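Local coordinates for protein SSD1 (Saccharomyces cerevisiae S288C, PDB 7AM1) that binds mRNA and represses translation as a non-enzymatic member of the RNase II family, and is implicated in control of the G1 phase, at residues A[647-650]-A[656-659]; A[176-181]-A[760-765]. All blocks are in the same frame, centred on the assembly; numbering follows the deposited sequence.

Contact 1. Residues A[647-650]-A[656-659]; sequences YGHY and IYTH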
loop_
_atom_site.group_PDB
_atom_site.type_symbol
_atom_site.label_atom_id
_atom_site.label_comp_id
_atom_site.label_asym_id
_atom_site.label_seq_id
_atom_site.Cartn_x
_atom_site.Cartn_y
_atom_site.Cartn_z
ATOM N N TYR A 647 17.426 -11.519 -8.814
ATOM C CA TYR A 647 16.448 -10.834 -9.647
ATOM C C TYR A 647 15.013 -11.237 -9.328
ATOM O O TYR A 647 14.082 -10.669 -9.910
ATOM C CB TYR A 647 16.721 -11.123 -11.126
ATOM C CG TYR A 647 17.966 -10.497 -11.725
ATOM C CD1 TYR A 647 18.741 -9.573 -11.026
ATOM C CD2 TYR A 647 18.357 -10.837 -13.012
ATOM C CE1 TYR A 647 19.869 -9.012 -11.605
ATOM C CE2 TYR A 647 19.472 -10.290 -13.589
ATOM C CZ TYR A 647 20.227 -9.380 -12.893
ATOM O OH TYR A 647 21.338 -8.850 -13.507
ATOM N N GLY A 648 14.812 -12.190 -8.422
ATOM C CA GLY A 648 13.500 -12.774 -8.247
ATOM C C GLY A 648 12.490 -11.808 -7.657
ATOM O O GLY A 648 12.821 -10.874 -6.926
ATOM N N HIS A 649 11.234 -12.041 -8.020
ATOM C CA HIS A 649 10.074 -11.325 -7.493
ATOM C C HIS A 649 9.339 -12.336 -6.614
ATOM O O HIS A 649 8.570 -13.165 -7.115
ATOM C CB HIS A 649 9.209 -10.797 -8.630
ATOM C CG HIS A 649 8.230 -9.740 -8.219
ATOM N ND1 HIS A 649 7.274 -9.942 -7.248
ATOM C CD2 HIS A 649 8.041 -8.479 -8.675
ATOM C CE1 HIS A 649 6.550 -8.844 -7.111
ATOM N NE2 HIS A 649 6.993 -7.942 -7.969
ATOM N N TYR A 650 9.609 -12.282 -5.306
ATOM C CA TYR A 650 9.124 -13.312 -4.392
ATOM C C TYR A 650 7.601 -13.405 -4.409
ATOM O O TYR A 650 7.038 -14.497 -4.544
ATOM C CB TYR A 650 9.627 -13.027 -2.973
ATOM C CG TYR A 650 9.162 -14.024 -1.933
ATOM C CD1 TYR A 650 9.903 -15.166 -1.650
ATOM C CD2 TYR A 650 7.983 -13.820 -1.230
ATOM C CE1 TYR A 650 9.478 -16.078 -0.696
ATOM C CE2 TYR A 650 7.549 -14.723 -0.279
ATOM C CZ TYR A 650 8.297 -15.848 -0.014
ATOM O OH TYR A 650 7.848 -16.737 0.938
ATOM N N ILE A 656 12.347 -13.470 -12.799
ATOM C CA ILE A 656 12.702 -12.176 -13.364
ATOM C C ILE A 656 11.403 -11.480 -13.734
ATOM O O ILE A 656 10.396 -12.131 -14.029
ATOM C CB ILE A 656 13.653 -12.341 -14.576
ATOM C CG1 ILE A 656 14.313 -11.009 -14.942
ATOM C CG2 ILE A 656 12.903 -12.906 -15.780
ATOM C CD1 ILE A 656 15.472 -11.162 -15.931
ATOM N N TYR A 657 11.416 -10.153 -13.693
ATOM C CA TYR A 657 10.193 -9.395 -13.907
ATOM C C TYR A 657 10.569 -7.975 -14.296
ATOM O O TYR A 657 11.696 -7.525 -14.072
ATOM C CB TYR A 657 9.308 -9.415 -12.646
ATOM C CG TYR A 657 7.849 -9.085 -12.879
ATOM C CD1 TYR A 657 7.057 -9.899 -13.686
ATOM C CD2 TYR A 657 7.247 -7.992 -12.259
ATOM C CE1 TYR A 657 5.727 -9.614 -13.905
ATOM C CE2 TYR A 657 5.908 -7.702 -12.470
ATOM C CZ TYR A 657 5.153 -8.523 -13.296
ATOM O OH TYR A 657 3.820 -8.255 -13.520
ATOM N N THR A 658 9.608 -7.286 -14.900
ATOM C CA THR A 658 9.699 -5.851 -15.126
ATOM C C THR A 658 8.289 -5.326 -15.365
ATOM O O THR A 658 7.304 -6.066 -15.249
ATOM C CB THR A 658 10.627 -5.502 -16.295
ATOM O OG1 THR A 658 10.839 -4.082 -16.307
ATOM C CG2 THR A 658 10.030 -5.927 -17.628
ATOM N N HIS A 659 8.192 -4.046 -15.713
ATOM C CA HIS A 659 6.914 -3.389 -15.947
ATOM C C HIS A 659 6.854 -2.874 -17.375
ATOM O O HIS A 659 7.646 -2.008 -17.768
ATOM C CB HIS A 659 6.691 -2.256 -14.946
ATOM C CG HIS A 659 6.053 -2.709 -13.673
ATOM N ND1 HIS A 659 5.797 -1.853 -12.626
ATOM C CD2 HIS A 659 5.605 -3.927 -13.282
ATOM C CE1 HIS A 659 5.234 -2.525 -11.638
ATOM N NE2 HIS A 659 5.099 -3.785 -12.013
HETATM O O HOH W 1 13.538 -8.978 -11.967
#

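Contact 2. Residues A[176-181]-A[760-765]; sequences QKKNDD and HGDQLP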
loop_
_atom_site.group_PDB
_atom_site.type_symbol
_atom_site.label_atom_id
_atom_site.label_comp_id
_atom_site.label_asym_id
_atom_site.label_seq_id
_atom_site.Cartn_x
_atom_site.Cartn_y
_atom_site.Cartn_z
ATOM N N GLN A 176 1.263 10.133 26.616
ATOM C CA GLN A 176 1.921 10.385 25.335
ATOM C C GLN A 176 1.894 9.146 24.448
ATOM O O GLN A 176 1.666 9.241 23.235
ATOM C CB GLN A 176 3.361 10.844 25.576
ATOM C CG GLN A 176 4.136 11.219 24.319
ATOM C CD GLN A 176 3.477 12.341 23.535
ATOM O OE1 GLN A 176 3.267 12.229 22.326
ATOM N NE2 GLN A 176 3.147 13.431 24.222
ATOM N N LYS A 177 2.129 7.973 25.034
ATOM C CA LYS A 177 2.132 6.742 24.252
ATOM C C LYS A 177 0.743 6.449 23.702
ATOM O O LYS A 177 0.586 6.121 22.520
ATOM C CB LYS A 177 2.633 5.587 25.117
ATOM C CG LYS A 177 2.682 4.248 24.404
ATOM C CD LYS A 177 3.475 4.352 23.113
ATOM C CE LYS A 177 3.734 2.995 22.490
ATOM N NZ LYS A 177 4.461 3.138 21.195
ATOM N N LYS A 178 -0.278 6.565 24.554
ATOM C CA LYS A 178 -1.657 6.420 24.103
ATOM C C LYS A 178 -1.954 7.383 22.961
ATOM O O LYS A 178 -2.519 6.989 21.935
ATOM C CB LYS A 178 -2.602 6.649 25.287
ATOM C CG LYS A 178 -4.076 6.535 24.959
ATOM C CD LYS A 178 -4.937 6.584 26.227
ATOM C CE LYS A 178 -4.956 5.242 26.949
ATOM N NZ LYS A 178 -6.024 5.172 27.986
ATOM N N ASN A 179 -1.537 8.643 23.103
ATOM C CA ASN A 179 -1.791 9.631 22.060
ATOM C C ASN A 179 -1.123 9.238 20.752
ATOM O O ASN A 179 -1.746 9.288 19.686
ATOM C CB ASN A 179 -1.294 11.007 22.498
ATOM C CG ASN A 179 -2.168 11.636 23.547
ATOM O OD1 ASN A 179 -3.175 11.062 23.973
ATOM N ND2 ASN A 179 -1.788 12.831 23.971
ATOM N N ASP A 180 0.152 8.839 20.816
ATOM C CA ASP A 180 0.868 8.447 19.607
ATOM C C ASP A 180 0.247 7.211 18.972
ATOM O O ASP A 180 0.123 7.133 17.745
ATOM C CB ASP A 180 2.341 8.191 19.927
ATOM C CG ASP A 180 3.103 9.462 20.255
ATOM O OD1 ASP A 180 2.572 10.568 20.004
ATOM O OD2 ASP A 180 4.240 9.349 20.767
ATOM N N ASP A 181 -0.164 6.240 19.793
ATOM C CA ASP A 181 -0.726 4.999 19.269
ATOM C C ASP A 181 -1.999 5.258 18.472
ATOM O O ASP A 181 -2.208 4.656 17.413
ATOM C CB ASP A 181 -1.011 4.028 20.416
ATOM C CG ASP A 181 0.223 3.262 20.862
ATOM O OD1 ASP A 181 1.271 3.355 20.182
ATOM O OD2 ASP A 181 0.146 2.574 21.906
ATOM N N HIS A 760 -7.061 -2.083 23.003
ATOM C CA HIS A 760 -6.171 -1.833 24.129
ATOM C C HIS A 760 -6.912 -2.026 25.446
ATOM O O HIS A 760 -7.993 -1.461 25.646
ATOM C CB HIS A 760 -5.597 -0.418 24.050
ATOM C CG HIS A 760 -4.726 -0.197 22.858
ATOM N ND1 HIS A 760 -3.390 -0.537 22.842
ATOM C CD2 HIS A 760 -5.005 0.300 21.630
ATOM C CE1 HIS A 760 -2.880 -0.243 21.660
ATOM N NE2 HIS A 760 -3.837 0.265 20.906
ATOM N N GLY A 761 -6.319 -2.814 26.344
ATOM C CA GLY A 761 -6.948 -3.050 27.632
ATOM C C GLY A 761 -7.162 -1.772 28.420
ATOM O O GLY A 761 -8.164 -1.628 29.125
ATOM N N ASP A 762 -6.227 -0.827 28.314
ATOM C CA ASP A 762 -6.323 0.418 29.065
ATOM C C ASP A 762 -7.348 1.385 28.484
ATOM O O ASP A 762 -7.417 2.531 28.931
ATOM C CB ASP A 762 -4.953 1.097 29.152
ATOM C CG ASP A 762 -4.424 1.532 27.801
ATOM O OD1 ASP A 762 -5.202 1.548 26.824
ATOM O OD2 ASP A 762 -3.217 1.853 27.723
ATOM N N GLN A 763 -8.120 0.966 27.485
ATOM C CA GLN A 763 -9.249 1.755 27.003
ATOM C C GLN A 763 -10.569 1.034 27.239
ATOM O O GLN A 763 -11.617 1.507 26.781
ATOM C CB GLN A 763 -9.059 2.101 25.527
ATOM C CG GLN A 763 -7.924 3.099 25.321
ATOM C CD GLN A 763 -7.687 3.442 23.869
ATOM O OE1 GLN A 763 -7.636 2.559 23.011
ATOM N NE2 GLN A 763 -7.528 4.731 23.585
ATOM N N LEU A 764 -10.544 -0.076 27.971
ATOM C CA LEU A 764 -11.725 -0.848 28.303
ATOM C C LEU A 764 -12.004 -0.783 29.803
ATOM O O LEU A 764 -11.075 -0.686 30.611
ATOM C CB LEU A 764 -11.544 -2.311 27.882
ATOM C CG LEU A 764 -11.236 -2.536 26.400
ATOM C CD1 LEU A 764 -10.961 -4.006 26.113
ATOM C CD2 LEU A 764 -12.380 -2.019 25.537
ATOM N N PRO A 765 -13.278 -0.836 30.211
ATOM C CA PRO A 765 -13.594 -0.827 31.648
ATOM C C PRO A 765 -13.272 -2.159 32.308
ATOM O O PRO A 765 -14.161 -2.992 32.515
ATOM C CB PRO A 765 -15.098 -0.533 31.676
ATOM C CG PRO A 765 -15.601 -1.115 30.375
ATOM C CD PRO A 765 -14.492 -0.873 29.373
#

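Contact 1. Residues A[647-650]-A[656-659]
Tyr647 and Ile656 bring the two backbones together, with Tyr647 O lying 4.0 Å from Ile656 CA. No direct hydrogen bond joins the segments, and neither is a regular strand, although residues 656-658 run nearly fully extended. A water does the bridging instead. It lies 2.7 Å from Tyr647 O, to which it can donate, and accepts from Tyr657 N at 3.0 Å, linking a carbonyl of one segment to an amide of the other.

The side chains meet in two places. Tyr647 and Ile656 lie alongside each other and point the same way, with the ring carbon Tyr647 CD2 touching the methyl Ile656 CD1 at 4.1 Å. The Tyr647 ring also packs edge-to-face with Tyr565 of helix 544-568, and its hydroxyl is bonded to Ala639 O. Further along, the carbon Tyr657 CD2 meets His649 CD2 at 3.7 Å. The two rings are turned 79° to each other, in an oblique approach. His649 has CG opposite its backbone N (chi1 -164°), which carries the imidazole over to Tyr657. Its NE2 is hydrogen-bonded to Asp529 OD1, while OD2 of that carboxylate takes His659 NE2; one aspartate thus ties a histidine from each segment and helps to fix the turn of both rings, with Tyr636 OH holding His659 ND1. At the far end of its ring, Tyr657 OH bonds to Asn557 ND2.

This is a water-bridged meeting of two irregular stretches of one long loop, between strand 635-638 and helix 668-681 of the RNB domain.

Contact 2. Residues A[176-181]-A[760-765]
The Asp181 carboxylate and the His760 imidazole lie with their planes only 15° apart, but they meet obliquely, Asp181 OD2 coming to 4.1 Å from His760 CE1. Both have firmer partners: Asp181 OD2 pairs with Arg173, and the ring nitrogens of His760 bond to Asp154 and Glu185. Here helix 175-186 sits against a 3-10 turn of the DIS3L2-type C-terminal region, probably an OB fold; the turn follows 755-760, an outermost strand of a five-stranded antiparallel sheet.

Lys178 reaches across from the helix. Its chain leaves extended and bends at chi3 (-79°), running antiparallel to the Gln763 side chain, so that Gln763 CG is 3.9 Å from Lys178 NZ. The ammonium donates to the turn carbonyl, Lys178 NZ to Asp762 O at 3.1 Å, with the nitrogen 49° above the carbonyl plane. Asp795 and Glu796 also pair with it. A methionine in place of Lys178 would probably leave Asp795 and Glu796 without their shared counter-charge and Asp762 O without this donor. Arg173 NE holds Asp762 OD2, so that arginine links both segments. Lys178 CE lies 3.7 Å from Asp762 OD1, and the salt bridge from Lys178 NZ to Asp762 OD1 is long, at 3.9 Å.

After its first sheet strands and short helices, the chain reaches helix 175-186, which carries one half of contact 2, then runs through the second cold-shock domain into the RNB domain. There contact 1 closes a tight loop: just five residues separate 647-650 from 656-659. The chain continues through helices 668-681 and 689-725 to the C-terminal region, where 760-765 returns to the early helix and closes a span of almost 580 residues. Contact 1 falls within that span, so the two nest and do not cross. One is local to the RNB domain; the other ties an early helix to the C-terminal region. The centres of contact 1 and contact 2 lie about 42 Å apart.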